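Local structure of glycoside hydrolase family 31 (Trueperella pyogenes, 5I0F) at residues R7-Q19 / P61-A73. The protein probably hydrolyses cycloalternan, a cyclic glucose tetrasaccharide, through a covalent glycosyl-enzyme intermediate, as a family 31 glycoside hydrolase with a TIM-barrel catalytic domain. Sequence-based numbering, arbitrary orientation.
Sequences RGIEHPYARSLDQ and PVNGTDSDAALLA. With CA (calcium ion), chain D.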
ATOM      1  N   ARG A   7      -0.164  13.134  21.103  1.00 27.52           N
ATOM      2  CA  ARG A   7      -0.558  12.592  19.791  1.00 27.80           C
ATOM      3  C   ARG A   7      -0.906  11.111  19.810  1.00 25.92           C
ATOM      4  O   ARG A   7      -1.347  10.571  18.793  1.00 24.88           O
ATOM      5  CB  ARG A   7       0.531  12.863  18.759  1.00 29.94           C
ATOM      6  CG  ARG A   7       0.675  14.329  18.375  1.00 33.47           C
ATOM      7  CD  ARG A   7       1.889  14.544  17.477  1.00 36.66           C
ATOM      8  NE  ARG A   7       3.018  14.933  18.312  1.00 42.89           N
ATOM      9  CZ  ARG A   7       4.048  14.174  18.689  1.00 45.09           C
ATOM     10  NH1 ARG A   7       4.180  12.920  18.288  1.00 46.43           N
ATOM     11  NH2 ARG A   7       4.973  14.699  19.478  1.00 47.08           N
ATOM     12  N   GLY A   8      -0.711  10.452  20.950  1.00 24.71           N
ATOM     13  CA  GLY A   8      -1.062   9.061  21.111  1.00 24.14           C
ATOM     14  C   GLY A   8      -0.143   8.106  20.370  1.00 24.35           C
ATOM     15  O   GLY A   8       1.036   8.384  20.164  1.00 24.40           O
ATOM     16  N   ILE A   9      -0.709   6.971  19.977  1.00 23.31           N
ATOM     17  CA  ILE A   9       0.043   5.921  19.285  1.00 23.86           C
ATOM     18  C   ILE A   9       0.340   6.363  17.838  1.00 22.80           C
ATOM     19  O   ILE A   9       1.318   5.906  17.227  1.00 23.18           O
ATOM     20  CB  ILE A   9      -0.713   4.573  19.341  1.00 24.07           C
ATOM     21  CG1 ILE A   9       0.171   3.403  18.863  1.00 25.98           C
ATOM     22  CG2 ILE A   9      -2.022   4.634  18.566  1.00 23.58           C
ATOM     23  CD1 ILE A   9      -0.481   2.047  19.101  1.00 27.75           C
ATOM     24  N   GLU A  10      -0.505   7.251  17.320  1.00 21.44           N
ATOM     25  CA  GLU A  10      -0.333   7.874  15.983  1.00 22.13           C
ATOM     26  C   GLU A  10      -0.633   6.881  14.851  1.00 21.40           C
ATOM     27  O   GLU A  10      -0.027   6.918  13.777  1.00 22.74           O
ATOM     28  CB  GLU A  10       1.015   8.592  15.823  1.00 22.96           C
ATOM     29  CG  GLU A  10       1.192   9.689  16.870  1.00 24.31           C
ATOM     30  CD  GLU A  10       2.503  10.448  16.751  1.00 26.17           C
ATOM     31  OE1 GLU A  10       2.603  11.370  15.902  1.00 27.12           O
ATOM     32  OE2 GLU A  10       3.451  10.128  17.501  1.00 27.06           O
ATOM     33  N   HIS A  11      -1.582   5.995  15.114  1.00 21.24           N
ATOM     34  CA  HIS A  11      -2.290   5.248  14.056  1.00 21.20           C
ATOM     35  C   HIS A  11      -3.008   6.350  13.236  1.00 20.83           C
ATOM     36  O   HIS A  11      -3.651   7.200  13.814  1.00 20.52           O
ATOM     37  CB  HIS A  11      -3.252   4.258  14.732  1.00 21.89           C
ATOM     38  CG  HIS A  11      -4.012   3.360  13.802  1.00 21.93           C
ATOM     39  ND1 HIS A  11      -4.830   3.847  12.818  1.00 21.53           N
ATOM     40  CD2 HIS A  11      -4.188   2.017  13.796  1.00 22.99           C
ATOM     41  CE1 HIS A  11      -5.400   2.844  12.167  1.00 22.24           C
ATOM     42  NE2 HIS A  11      -5.037   1.718  12.755  1.00 22.71           N
ATOM     43  N   PRO A  12      -2.894   6.354  11.890  1.00 20.70           N
ATOM     44  CA  PRO A  12      -3.479   7.506  11.161  1.00 20.67           C
ATOM     45  C   PRO A  12      -4.999   7.655  11.208  1.00 21.07           C
ATOM     46  O   PRO A  12      -5.511   8.724  10.878  1.00 22.34           O
ATOM     47  CB  PRO A  12      -2.994   7.309   9.722  1.00 20.84           C
ATOM     48  CG  PRO A  12      -2.559   5.882   9.633  1.00 21.16           C
ATOM     49  CD  PRO A  12      -2.067   5.517  11.008  1.00 21.77           C
ATOM     50  N   TYR A  13      -5.719   6.594  11.565  1.00 20.56           N
ATOM     51  CA  TYR A  13      -7.167   6.606  11.610  1.00 21.27           C
ATOM     52  C   TYR A  13      -7.791   6.254  12.968  1.00 22.79           C
ATOM     53  O   TYR A  13      -8.990   6.058  13.047  1.00 24.39           O
ATOM     54  CB  TYR A  13      -7.693   5.651  10.531  1.00 21.17           C
ATOM     55  CG  TYR A  13      -7.257   6.002   9.122  1.00 19.97           C
ATOM     56  CD1 TYR A  13      -7.803   7.100   8.435  1.00 20.54           C
ATOM     57  CD2 TYR A  13      -6.314   5.215   8.447  1.00 19.23           C
ATOM     58  CE1 TYR A  13      -7.407   7.408   7.134  1.00 19.63           C
ATOM     59  CE2 TYR A  13      -5.916   5.515   7.156  1.00 18.58           C
ATOM     60  CZ  TYR A  13      -6.447   6.611   6.497  1.00 18.93           C
ATOM     61  OH  TYR A  13      -6.010   6.858   5.196  1.00 18.58           O
ATOM     62  N   ALA A  14      -6.992   6.174  14.031  1.00 22.26           N
ATOM     63  CA  ALA A  14      -7.512   5.757  15.326  1.00 23.72           C
ATOM     64  C   ALA A  14      -6.813   6.540  16.421  1.00 24.27           C
ATOM     65  O   ALA A  14      -5.668   6.994  16.254  1.00 22.67           O
ATOM     66  CB  ALA A  14      -7.321   4.272  15.543  1.00 24.10           C
ATOM     67  N   ARG A  15      -7.537   6.705  17.522  1.00 26.83           N
ATOM     68  CA  ARG A  15      -7.006   7.347  18.721  1.00 28.69           C
ATOM     69  C   ARG A  15      -6.728   6.298  19.782  1.00 28.01           C
ATOM     70  O   ARG A  15      -7.495   5.339  19.924  1.00 27.79           O
ATOM     71  CB  ARG A  15      -8.007   8.365  19.263  1.00 33.08           C
ATOM     72  CG  ARG A  15      -8.494   9.370  18.222  1.00 38.06           C
ATOM     73  CD  ARG A  15      -9.787  10.033  18.659  1.00 43.76           C
ATOM     74  NE  ARG A  15     -10.880   9.074  18.818  1.00 49.83           N
ATOM     75  CZ  ARG A  15     -11.917   9.206  19.652  1.00 55.19           C
ATOM     76  NH1 ARG A  15     -12.842   8.241  19.688  1.00 58.17           N
ATOM     77  NH2 ARG A  15     -12.047  10.271  20.460  1.00 56.80           N
ATOM     78  N   SER A  16      -5.637   6.487  20.523  1.00 27.26           N
ATOM     79  CA  SER A  16      -5.355   5.710  21.734  1.00 27.68           C
ATOM     80  C   SER A  16      -5.990   6.384  22.958  1.00 27.11           C
ATOM     81  O   SER A  16      -6.493   7.511  22.880  1.00 26.05           O
ATOM     82  CB  SER A  16      -3.837   5.512  21.917  1.00 28.31           C
ATOM     83  OG  SER A  16      -3.106   6.697  21.706  1.00 27.61           O
ATOM     84  N   LEU A  17      -5.957   5.695  24.094  1.00 27.32           N
ATOM     85  CA  LEU A  17      -6.595   6.192  25.316  1.00 28.73           C
ATOM     86  C   LEU A  17      -5.788   7.250  26.083  1.00 27.84           C
ATOM     87  O   LEU A  17      -6.269   7.781  27.090  1.00 29.27           O
ATOM     88  CB  LEU A  17      -6.893   5.009  26.250  1.00 30.63           C
ATOM     89  CG  LEU A  17      -7.923   4.018  25.726  1.00 33.56           C
ATOM     90  CD1 LEU A  17      -7.993   2.791  26.625  1.00 36.20           C
ATOM     91  CD2 LEU A  17      -9.294   4.667  25.607  1.00 35.00           C
ATOM     92  N   ASP A  18      -4.581   7.552  25.624  1.00 26.79           N
ATOM     93  CA  ASP A  18      -3.626   8.389  26.361  1.00 27.14           C
ATOM     94  C   ASP A  18      -3.314   9.735  25.665  1.00 25.98           C
ATOM     95  O   ASP A  18      -2.264  10.326  25.917  1.00 26.13           O
ATOM     96  CB  ASP A  18      -2.320   7.586  26.563  1.00 28.38           C
ATOM     97  CG  ASP A  18      -1.652   7.203  25.244  1.00 29.94           C
ATOM     98  OD1 ASP A  18      -2.261   7.417  24.161  1.00 30.46           O
ATOM     99  OD2 ASP A  18      -0.515   6.691  25.293  1.00 32.41           O
ATOM    100  N   GLN A  19      -4.220  10.219  24.806  1.00 25.10           N
ATOM    101  CA  GLN A  19      -3.938  11.374  23.948  1.00 24.49           C
ATOM    102  C   GLN A  19      -4.936  12.515  24.077  1.00 24.42           C
ATOM    103  O   GLN A  19      -5.954  12.389  24.748  1.00 25.17           O
ATOM    104  CB  GLN A  19      -3.817  10.954  22.485  1.00 23.72           C
ATOM    105  CG  GLN A  19      -5.097  10.483  21.815  1.00 24.16           C
ATOM    106  CD  GLN A  19      -4.867  10.258  20.331  1.00 23.94           C
ATOM    107  OE1 GLN A  19      -4.490   9.158  19.892  1.00 23.50           O
ATOM    108  NE2 GLN A  19      -5.008  11.324  19.562  1.00 24.49           N
ATOM    109  N   PRO A  61     -13.318   6.738  34.188  1.00 32.23           N
ATOM    110  CA  PRO A  61     -12.701   5.598  33.535  1.00 32.87           C
ATOM    111  C   PRO A  61     -13.437   5.275  32.235  1.00 34.87           C
ATOM    112  O   PRO A  61     -14.652   5.396  32.161  1.00 35.50           O
ATOM    113  CB  PRO A  61     -12.846   4.452  34.564  1.00 33.67           C
ATOM    114  CG  PRO A  61     -13.515   5.033  35.760  1.00 33.44           C
ATOM    115  CD  PRO A  61     -14.172   6.301  35.315  1.00 33.95           C
ATOM    116  N   VAL A  62     -12.692   4.875  31.220  1.00 35.67           N
ATOM    117  CA  VAL A  62     -13.272   4.693  29.903  1.00 38.19           C
ATOM    118  C   VAL A  62     -12.652   3.466  29.269  1.00 39.81           C
ATOM    119  O   VAL A  62     -11.591   3.039  29.692  1.00 39.51           O
ATOM    120  CB  VAL A  62     -13.054   5.995  29.075  1.00 37.63           C
ATOM    121  CG1 VAL A  62     -11.622   6.105  28.570  1.00 36.27           C
ATOM    122  CG2 VAL A  62     -14.069   6.130  27.957  1.00 40.23           C
ATOM    123  N   ASN A  63     -13.355   2.864  28.311  1.00 42.59           N
ATOM    124  CA  ASN A  63     -12.748   1.904  27.379  1.00 44.78           C
ATOM    125  C   ASN A  63     -12.690   2.543  26.015  1.00 44.56           C
ATOM    126  O   ASN A  63     -13.414   3.503  25.748  1.00 44.53           O
ATOM    127  CB  ASN A  63     -13.555   0.616  27.300  1.00 47.14           C
ATOM    128  CG  ASN A  63     -13.658  -0.078  28.636  1.00 48.27           C
ATOM    129  OD1 ASN A  63     -12.691  -0.142  29.388  1.00 47.80           O
ATOM    130  ND2 ASN A  63     -14.836  -0.606  28.938  1.00 50.45           N
ATOM    131  N   GLY A  64     -11.837   2.014  25.141  1.00 45.66           N
ATOM    132  CA  GLY A  64     -11.761   2.509  23.763  1.00 44.81           C
ATOM    133  C   GLY A  64     -13.111   2.385  23.063  1.00 44.46           C
ATOM    134  O   GLY A  64     -13.885   1.483  23.372  1.00 44.11           O
ATOM    135  N   THR A  65     -13.398   3.288  22.127  1.00 43.88           N
ATOM    136  CA  THR A  65     -14.589   3.154  21.285  1.00 43.66           C
ATOM    137  C   THR A  65     -14.479   1.860  20.483  1.00 42.13           C
ATOM    138  O   THR A  65     -13.376   1.359  20.247  1.00 40.29           O
ATOM    139  CB  THR A  65     -14.786   4.312  20.277  1.00 43.85           C
ATOM    140  OG1 THR A  65     -13.717   4.313  19.311  1.00 41.81           O
ATOM    141  CG2 THR A  65     -14.869   5.673  20.985  1.00 45.50           C
ATOM    142  N   ASP A  66     -15.635   1.324  20.100  1.00 42.92           N
ATOM    143  CA  ASP A  66     -15.729   0.144  19.233  1.00 41.84           C
ATOM    144  C   ASP A  66     -14.841   0.272  17.977  1.00 41.40           C
ATOM    145  O   ASP A  66     -14.110  -0.657  17.616  1.00 40.67           O
ATOM    146  CB  ASP A  66     -17.191  -0.056  18.821  1.00 42.26           C
ATOM    147  CG  ASP A  66     -17.369  -1.221  17.875  1.00 41.90           C
ATOM    148  OD1 ASP A  66     -17.178  -2.378  18.322  1.00 40.45           O
ATOM    149  OD2 ASP A  66     -17.673  -0.977  16.687  1.00 41.45           O
ATOM    150  N   SER A  67     -14.915   1.425  17.320  1.00 42.32           N
ATOM    151  CA  SER A  67     -14.082   1.728  16.141  1.00 42.44           C
ATOM    152  C   SER A  67     -12.564   1.792  16.477  1.00 41.70           C
ATOM    153  O   SER A  67     -11.758   1.131  15.803  1.00 40.69           O
ATOM    154  CB  SER A  67     -14.563   3.046  15.501  1.00 44.24           C
ATOM    155  OG  SER A  67     -13.689   3.501  14.485  1.00 45.40           O
ATOM    156  N   ASP A  68     -12.185   2.552  17.514  1.00 41.58           N
ATOM    157  CA  ASP A  68     -10.749   2.722  17.884  1.00 42.11           C
ATOM    158  C   ASP A  68     -10.061   1.433  18.366  1.00 41.83           C
ATOM    159  O   ASP A  68      -8.967   1.108  17.909  1.00 42.22           O
ATOM    160  CB  ASP A  68     -10.552   3.793  18.965  1.00 42.11           C
ATOM    161  CG  ASP A  68     -10.784   5.201  18.465  1.00 42.85           C
ATOM    162  OD1 ASP A  68     -10.328   5.550  17.349  1.00 40.58           O
ATOM    163  OD2 ASP A  68     -11.383   5.997  19.231  1.00 44.06           O
ATOM    164  N   ALA A  69     -10.695   0.725  19.299  1.00 43.07           N
ATOM    165  CA  ALA A  69     -10.232  -0.602  19.758  1.00 42.31           C
ATOM    166  C   ALA A  69      -9.981  -1.556  18.594  1.00 40.86           C
ATOM    167  O   ALA A  69      -8.946  -2.228  18.550  1.00 40.38           O
ATOM    168  CB  ALA A  69     -11.248  -1.231  20.704  1.00 43.15           C
ATOM    169  N   ALA A  70     -10.935  -1.604  17.660  1.00 38.98           N
ATOM    170  CA  ALA A  70     -10.829  -2.477  16.493  1.00 38.29           C
ATOM    171  C   ALA A  70      -9.612  -2.133  15.642  1.00 37.13           C
ATOM    172  O   ALA A  70      -8.805  -3.010  15.309  1.00 35.12           O
ATOM    173  CB  ALA A  70     -12.093  -2.404  15.644  1.00 38.65           C
ATOM    174  N   LEU A  71      -9.488  -0.846  15.306  1.00 36.81           N
ATOM    175  CA  LEU A  71      -8.407  -0.384  14.440  1.00 36.73           C
ATOM    176  C   LEU A  71      -7.022  -0.631  15.038  1.00 36.16           C
ATOM    177  O   LEU A  71      -6.119  -1.048  14.324  1.00 33.90           O
ATOM    178  CB  LEU A  71      -8.585   1.090  14.080  1.00 37.69           C
ATOM    179  CG  LEU A  71      -9.651   1.392  13.006  1.00 38.74           C
ATOM    180  CD1 LEU A  71      -9.911   2.885  12.887  1.00 39.71           C
ATOM    181  CD2 LEU A  71      -9.258   0.847  11.641  1.00 38.47           C
ATOM    182  N   LEU A  72      -6.854  -0.402  16.342  1.00 36.21           N
ATOM    183  CA  LEU A  72      -5.542  -0.612  16.969  1.00 37.25           C
ATOM    184  C   LEU A  72      -5.106  -2.091  16.957  1.00 37.61           C
ATOM    185  O   LEU A  72      -3.918  -2.364  16.908  1.00 38.77           O
ATOM    186  CB  LEU A  72      -5.483  -0.005  18.385  1.00 38.08           C
ATOM    187  CG  LEU A  72      -5.714   1.508  18.479  1.00 37.88           C
ATOM    188  CD1 LEU A  72      -5.767   1.975  19.931  1.00 39.58           C
ATOM    189  CD2 LEU A  72      -4.641   2.273  17.729  1.00 37.80           C
ATOM    190  N   ALA A  73      -6.057  -3.029  16.953  1.00 37.53           N
ATOM    191  CA  ALA A  73      -5.754  -4.457  16.721  1.00 36.81           C
ATOM    192  C   ALA A  73      -5.641  -4.878  15.233  1.00 35.73           C
ATOM    193  O   ALA A  73      -5.629  -6.072  14.946  1.00 37.10           O
ATOM    194  CB  ALA A  73      -6.796  -5.324  17.418  1.00 37.29           C
TER
HETATM  195 CA    CA D 805     -16.939  -4.438  17.110  0.75 25.53          CA
HETATM  196  O   HOH W   1      -6.127  -0.708  11.761  1.00 31.55           O
HETATM  197  O   HOH W   2     -15.228  -3.154  16.169  1.00 39.17           O
HETATM  198  O   HOH W   3     -16.465  -6.021  15.514  1.00 31.62           O
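In the N-terminal beta domain, the loop joining strands 2-3 and 20-21 lies against the short N-capped helix 66-72, and Arg15 and Asp68 tie the two together. Asp68 OD1 accepts from Arg15 N at 3.0 Å; the bond is nearly straight (172°), yet the donor stands well above the carboxylate plane. Asp68 OD2 forms a salt bridge with Arg15 NH1 at 2.7 Å, but the guanidinium and carboxylate planes lie 52° apart, and the bonds from NE and NH1 are bent and weak. Asp68 N in turn donates to Thr65 OG1 (2.9 Å), the capping bond at the helix N-terminus. Next to this polar pair, Ala14 CB touches Leu71 CB (3.7 Å) and lies over one face of the His11 ring, offset toward its rim. With CG anti to the backbone N (chi1 -177°), that ring reaches the C-terminal turn, where a water links His11 NE2 to Leu71 O. Leu72 CD2 lies 3.6 Å from Ile9 CG2, while Leu17 CD2 packs on Gly64 N (3.7 Å). At the first residue of the helix, Asp66 OD1 binds a calcium ion at 2.4 Å. The motif is a helix N-cap, Thr65 preceding the first turn and Asp68 within it binding the loop.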